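Local coordinates for XC6422 protein (Xanthomonas campestris, PDB 2FUK) that probably acts as a hydrolase, being a small serine alpha/beta-hydrolase that lacks a lid over its active site, at residues V35-S47 against R108-G121. Residues are numbered along the deposited sequence; the frame is centred on the assembly and turned at random.
Sequences VQPVTAIVCHPLS and RPTDTLWLAGFSFG
Val38 sets its CG1 methyl over one face of the Trp114 indole, 3.4 Å from the centroid of the five-membered ring and 13° off the ring normal, a CH-pi contact. Having CG1 anti to the backbone N (chi1 179°) carries that methyl over the ring, while CG2 lies against Thr112 OG1. The two residues belong to adjacent parallel strands, 38-43 and 112-118, central in the alpha/beta-hydrolase sheet, where a ladder of backbone hydrogen bonds runs from Pro37 O to Phe118 N. On the opposite face of the sheet Ile41 and Leu115 run alongside each other, with Leu115 CD2 3.9 Å from Ile41 CB, and Ile41 also packs on Val100 of helix 92-107.

At the start of the strands Thr39 OG1 crosses to Asp111 and donates to the anti lone pair of OD2 at 2.8 Å. Arg108 approaches the same carboxylate side-on: its NE meets OD2 of Asp111 from above the carboxylate plane at 3.0 Å, and NH2 reaches OD1.

Where the strands end, Pro45 CG packs 3.7 Å from Phe118 CD2, and Leu46 CD1 makes an off-centre CH-pi contact with the Phe120 ring, its carbon 4.2 Å from the ring centroid. These contacts flank Ser119, the probable nucleophile of a GxSxG elbow, whose side chain touches His195. Chemically, the contact joins an apolar sheet interior to a carboxylate that accepts three hydrogen bonds, which would restrict its rotation, and the paired guanidinium probably stabilises its negative charge.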
loop_
_atom_site.group_PDB
_atom_site.type_symbol
_atom_site.label_atom_id
_atom_site.label_comp_id
_atom_site.label_asym_id
_atom_site.label_seq_id
_atom_site.Cartn_x
_atom_site.Cartn_y
_atom_site.Cartn_z
ATOM N N VAL A 35 10.986 7.552 -9.019
ATOM C CA VAL A 35 10.300 7.280 -10.278
ATOM C C VAL A 35 11.127 6.339 -11.151
ATOM O O VAL A 35 12.361 6.412 -11.180
ATOM C CB VAL A 35 10.047 8.583 -11.056
ATOM C CG1 VAL A 35 11.373 9.178 -11.504
ATOM C CG2 VAL A 35 9.124 8.311 -12.236
ATOM N N GLN A 36 10.441 5.452 -11.859
ATOM C CA GLN A 36 11.097 4.495 -12.735
ATOM C C GLN A 36 10.770 4.839 -14.177
ATOM O O GLN A 36 9.659 5.280 -14.482
ATOM C CB GLN A 36 10.595 3.081 -12.438
ATOM C CG GLN A 36 10.834 2.622 -11.011
ATOM C CD GLN A 36 12.245 2.130 -10.788
ATOM O OE1 GLN A 36 12.711 2.044 -9.649
ATOM N NE2 GLN A 36 12.929 1.789 -11.869
ATOM N N PRO A 37 11.732 4.632 -15.086
ATOM C CA PRO A 37 11.547 4.914 -16.511
ATOM C C PRO A 37 10.814 3.726 -17.120
ATOM O O PRO A 37 11.258 3.139 -18.104
ATOM C CB PRO A 37 12.980 5.039 -17.013
ATOM C CG PRO A 37 13.702 4.026 -16.185
ATOM C CD PRO A 37 13.113 4.200 -14.804
ATOM N N VAL A 38 9.685 3.384 -16.506
ATOM C CA VAL A 38 8.887 2.242 -16.924
ATOM C C VAL A 38 7.398 2.544 -16.895
ATOM O O VAL A 38 6.918 3.252 -16.012
ATOM C CB VAL A 38 9.118 1.038 -15.969
ATOM C CG1 VAL A 38 8.257 -0.148 -16.395
ATOM C CG2 VAL A 38 10.597 0.653 -15.939
ATOM N N THR A 39 6.679 2.008 -17.875
ATOM C CA THR A 39 5.227 2.141 -17.938
ATOM C C THR A 39 4.752 0.704 -18.087
ATOM O O THR A 39 5.284 -0.047 -18.909
ATOM C CB THR A 39 4.742 2.960 -19.158
ATOM O OG1 THR A 39 5.139 4.330 -19.017
ATOM C CG2 THR A 39 3.215 2.921 -19.249
ATOM N N ALA A 40 3.780 0.315 -17.270
ATOM C CA ALA A 40 3.250 -1.037 -17.314
ATOM C C ALA A 40 1.784 -1.023 -17.710
ATOM O O ALA A 40 1.055 -0.091 -17.377
ATOM C CB ALA A 40 3.404 -1.699 -15.950
ATOM N N ILE A 41 1.366 -2.050 -18.445
ATOM C CA ILE A 41 -0.028 -2.185 -18.852
ATOM C C ILE A 41 -0.540 -3.432 -18.146
ATOM O O ILE A 41 0.116 -4.472 -18.172
ATOM C CB ILE A 41 -0.170 -2.386 -20.379
ATOM C CG1 ILE A 41 0.389 -1.171 -21.117
ATOM C CG2 ILE A 41 -1.648 -2.556 -20.749
ATOM C CD1 ILE A 41 0.465 -1.353 -22.621
ATOM N N VAL A 42 -1.702 -3.319 -17.508
ATOM C CA VAL A 42 -2.300 -4.437 -16.781
ATOM C C VAL A 42 -3.599 -4.863 -17.463
ATOM O O VAL A 42 -4.516 -4.054 -17.616
ATOM C CB VAL A 42 -2.604 -4.041 -15.313
ATOM C CG1 VAL A 42 -3.196 -5.229 -14.561
ATOM C CG2 VAL A 42 -1.330 -3.559 -14.629
ATOM N N CYS A 43 -3.670 -6.131 -17.866
ATOM C CA CYS A 43 -4.841 -6.676 -18.557
ATOM C C CYS A 43 -5.808 -7.382 -17.606
ATOM O O CYS A 43 -5.384 -8.102 -16.699
ATOM C CB CYS A 43 -4.394 -7.645 -19.654
ATOM S SG CYS A 43 -3.295 -6.911 -20.913
ATOM N N HIS A 44 -7.105 -7.192 -17.844
ATOM C CA HIS A 44 -8.144 -7.762 -16.992
ATOM C C HIS A 44 -8.634 -9.168 -17.370
ATOM O O HIS A 44 -8.357 -9.672 -18.462
ATOM C CB HIS A 44 -9.334 -6.784 -16.911
ATOM C CG HIS A 44 -10.156 -6.706 -18.161
ATOM N ND1 HIS A 44 -10.208 -5.582 -18.958
ATOM C CD2 HIS A 44 -10.982 -7.611 -18.735
ATOM C CE1 HIS A 44 -11.034 -5.800 -19.968
ATOM N NE2 HIS A 44 -11.516 -7.025 -19.856
ATOM N N PRO A 45 -9.370 -9.824 -16.455
ATOM C CA PRO A 45 -9.904 -11.172 -16.665
ATOM C C PRO A 45 -11.113 -11.259 -17.596
ATOM O O PRO A 45 -11.610 -10.237 -18.073
ATOM C CB PRO A 45 -10.202 -11.642 -15.239
ATOM C CG PRO A 45 -10.614 -10.388 -14.562
ATOM C CD PRO A 45 -9.578 -9.398 -15.058
ATOM N N LEU A 46 -11.591 -12.480 -17.839
ATOM C CA LEU A 46 -12.711 -12.697 -18.755
ATOM C C LEU A 46 -13.761 -11.618 -18.837
ATOM O O LEU A 46 -14.433 -11.285 -17.856
ATOM C CB LEU A 46 -13.403 -14.034 -18.494
ATOM C CG LEU A 46 -12.999 -15.152 -19.464
ATOM C CD1 LEU A 46 -12.968 -14.643 -20.904
ATOM C CD2 LEU A 46 -11.641 -15.671 -19.075
ATOM N N SER A 47 -13.901 -11.095 -20.051
ATOM C CA SER A 47 -14.848 -10.041 -20.362
ATOM C C SER A 47 -16.276 -10.541 -20.202
ATOM O O SER A 47 -17.146 -9.826 -19.702
ATOM C CB SER A 47 -14.631 -9.566 -21.803
ATOM O OG SER A 47 -13.288 -9.141 -22.022
ATOM N N ARG A 108 5.732 7.760 -24.536
ATOM C CA ARG A 108 6.812 7.645 -23.556
ATOM C C ARG A 108 7.972 6.891 -24.208
ATOM O O ARG A 108 8.290 5.768 -23.811
ATOM C CB ARG A 108 6.316 6.863 -22.339
ATOM C CG ARG A 108 5.149 7.503 -21.596
ATOM C CD ARG A 108 5.607 8.717 -20.822
ATOM N NE ARG A 108 6.783 8.396 -20.018
ATOM C CZ ARG A 108 7.558 9.298 -19.420
ATOM N NH1 ARG A 108 7.284 10.594 -19.520
ATOM N NH2 ARG A 108 8.637 8.901 -18.754
ATOM N N PRO A 109 8.619 7.500 -25.217
ATOM C CA PRO A 109 9.739 6.891 -25.939
ATOM C C PRO A 109 10.985 6.546 -25.139
ATOM O O PRO A 109 11.791 5.741 -25.602
ATOM C CB PRO A 109 10.021 7.900 -27.054
ATOM C CG PRO A 109 9.653 9.191 -26.420
ATOM C CD PRO A 109 8.351 8.855 -25.736
ATOM N N THR A 110 11.164 7.123 -23.950
ATOM C CA THR A 110 12.355 6.780 -23.175
ATOM C C THR A 110 12.094 5.763 -22.061
ATOM O O THR A 110 13.010 5.393 -21.329
ATOM C CB THR A 110 13.046 8.029 -22.561
ATOM O OG1 THR A 110 12.165 8.677 -21.638
ATOM C CG2 THR A 110 13.453 9.006 -23.656
ATOM N N ASP A 111 10.849 5.309 -21.939
ATOM C CA ASP A 111 10.488 4.310 -20.925
ATOM C C ASP A 111 10.609 2.920 -21.515
ATOM O O ASP A 111 10.658 2.754 -22.734
ATOM C CB ASP A 111 9.019 4.438 -20.499
ATOM C CG ASP A 111 8.777 5.535 -19.499
ATOM O OD1 ASP A 111 9.726 6.264 -19.150
ATOM O OD2 ASP A 111 7.612 5.657 -19.058
ATOM N N THR A 112 10.654 1.919 -20.641
ATOM C CA THR A 112 10.651 0.539 -21.106
ATOM C C THR A 112 9.233 0.060 -20.804
ATOM O O THR A 112 8.494 0.709 -20.054
ATOM C CB THR A 112 11.687 -0.354 -20.387
ATOM O OG1 THR A 112 11.673 -0.097 -18.980
ATOM C CG2 THR A 112 13.077 -0.100 -20.946
ATOM N N LEU A 113 8.844 -1.065 -21.385
ATOM C CA LEU A 113 7.494 -1.566 -21.187
ATOM C C LEU A 113 7.354 -2.860 -20.397
ATOM O O LEU A 113 8.022 -3.858 -20.672
ATOM C CB LEU A 113 6.824 -1.748 -22.548
ATOM C CG LEU A 113 5.390 -2.272 -22.531
ATOM C CD1 LEU A 113 4.445 -1.175 -22.085
ATOM C CD2 LEU A 113 5.020 -2.755 -23.926
ATOM N N TRP A 114 6.465 -2.832 -19.411
ATOM C CA TRP A 114 6.179 -4.012 -18.608
ATOM C C TRP A 114 4.732 -4.401 -18.897
ATOM O O TRP A 114 3.883 -3.539 -19.087
ATOM C CB TRP A 114 6.324 -3.707 -17.116
ATOM C CG TRP A 114 7.742 -3.645 -16.620
ATOM C CD1 TRP A 114 8.860 -3.335 -17.346
ATOM C CD2 TRP A 114 8.173 -3.807 -15.266
ATOM N NE1 TRP A 114 9.961 -3.285 -16.517
ATOM C CE2 TRP A 114 9.566 -3.571 -15.237
ATOM C CE3 TRP A 114 7.516 -4.124 -14.069
ATOM C CZ2 TRP A 114 10.316 -3.642 -14.053
ATOM C CZ3 TRP A 114 8.260 -4.194 -12.895
ATOM C CH2 TRP A 114 9.646 -3.953 -12.899
ATOM N N LEU A 115 4.461 -5.701 -18.948
ATOM C CA LEU A 115 3.111 -6.190 -19.191
ATOM C C LEU A 115 2.716 -7.111 -18.049
ATOM O O LEU A 115 3.543 -7.858 -17.527
ATOM C CB LEU A 115 3.031 -6.965 -20.516
ATOM C CG LEU A 115 3.227 -6.214 -21.837
ATOM C CD1 LEU A 115 3.076 -7.194 -23.005
ATOM C CD2 LEU A 115 2.206 -5.098 -21.954
ATOM N N ALA A 116 1.452 -7.042 -17.651
ATOM C CA ALA A 116 0.943 -7.897 -16.589
ATOM C C ALA A 116 -0.506 -8.206 -16.912
ATOM O O ALA A 116 -1.159 -7.471 -17.652
ATOM C CB ALA A 116 1.039 -7.193 -15.233
ATOM N N GLY A 117 -1.009 -9.297 -16.359
ATOM C CA GLY A 117 -2.386 -9.648 -16.615
ATOM C C GLY A 117 -2.874 -10.654 -15.606
ATOM O O GLY A 117 -2.084 -11.396 -15.032
ATOM N N PHE A 118 -4.182 -10.661 -15.395
ATOM C CA PHE A 118 -4.817 -11.586 -14.473
ATOM C C PHE A 118 -5.747 -12.524 -15.241
ATOM O O PHE A 118 -6.640 -12.070 -15.960
ATOM C CB PHE A 118 -5.595 -10.795 -13.414
ATOM C CG PHE A 118 -6.501 -11.640 -12.553
ATOM C CD1 PHE A 118 -6.070 -12.859 -12.036
ATOM C CD2 PHE A 118 -7.785 -11.196 -12.245
ATOM C CE1 PHE A 118 -6.905 -13.626 -11.227
ATOM C CE2 PHE A 118 -8.633 -11.957 -11.432
ATOM C CZ PHE A 118 -8.194 -13.172 -10.921
ATOM N N SER A 119 -5.505 -13.825 -15.086
ATOM C CA SER A 119 -6.292 -14.891 -15.714
ATOM C C SER A 119 -6.369 -14.708 -17.234
ATOM O O SER A 119 -5.356 -14.850 -17.921
ATOM C CB SER A 119 -7.691 -14.939 -15.080
ATOM O OG SER A 119 -8.251 -16.242 -15.135
ATOM N N PHE A 120 -7.551 -14.412 -17.769
ATOM C CA PHE A 120 -7.668 -14.197 -19.211
ATOM C C PHE A 120 -6.658 -13.137 -19.640
ATOM O O PHE A 120 -6.072 -13.228 -20.716
ATOM C CB PHE A 120 -9.089 -13.747 -19.578
ATOM C CG PHE A 120 -9.242 -13.297 -21.012
ATOM C CD1 PHE A 120 -9.293 -11.940 -21.326
ATOM C CD2 PHE A 120 -9.334 -14.226 -22.044
ATOM C CE1 PHE A 120 -9.437 -11.511 -22.650
ATOM C CE2 PHE A 120 -9.479 -13.808 -23.370
ATOM C CZ PHE A 120 -9.530 -12.447 -23.671
ATOM N N GLY A 121 -6.452 -12.138 -18.784
ATOM C CA GLY A 121 -5.510 -11.080 -19.100
ATOM C C GLY A 121 -4.075 -11.575 -19.141
ATOM O O GLY A 121 -3.226 -10.987 -19.811
#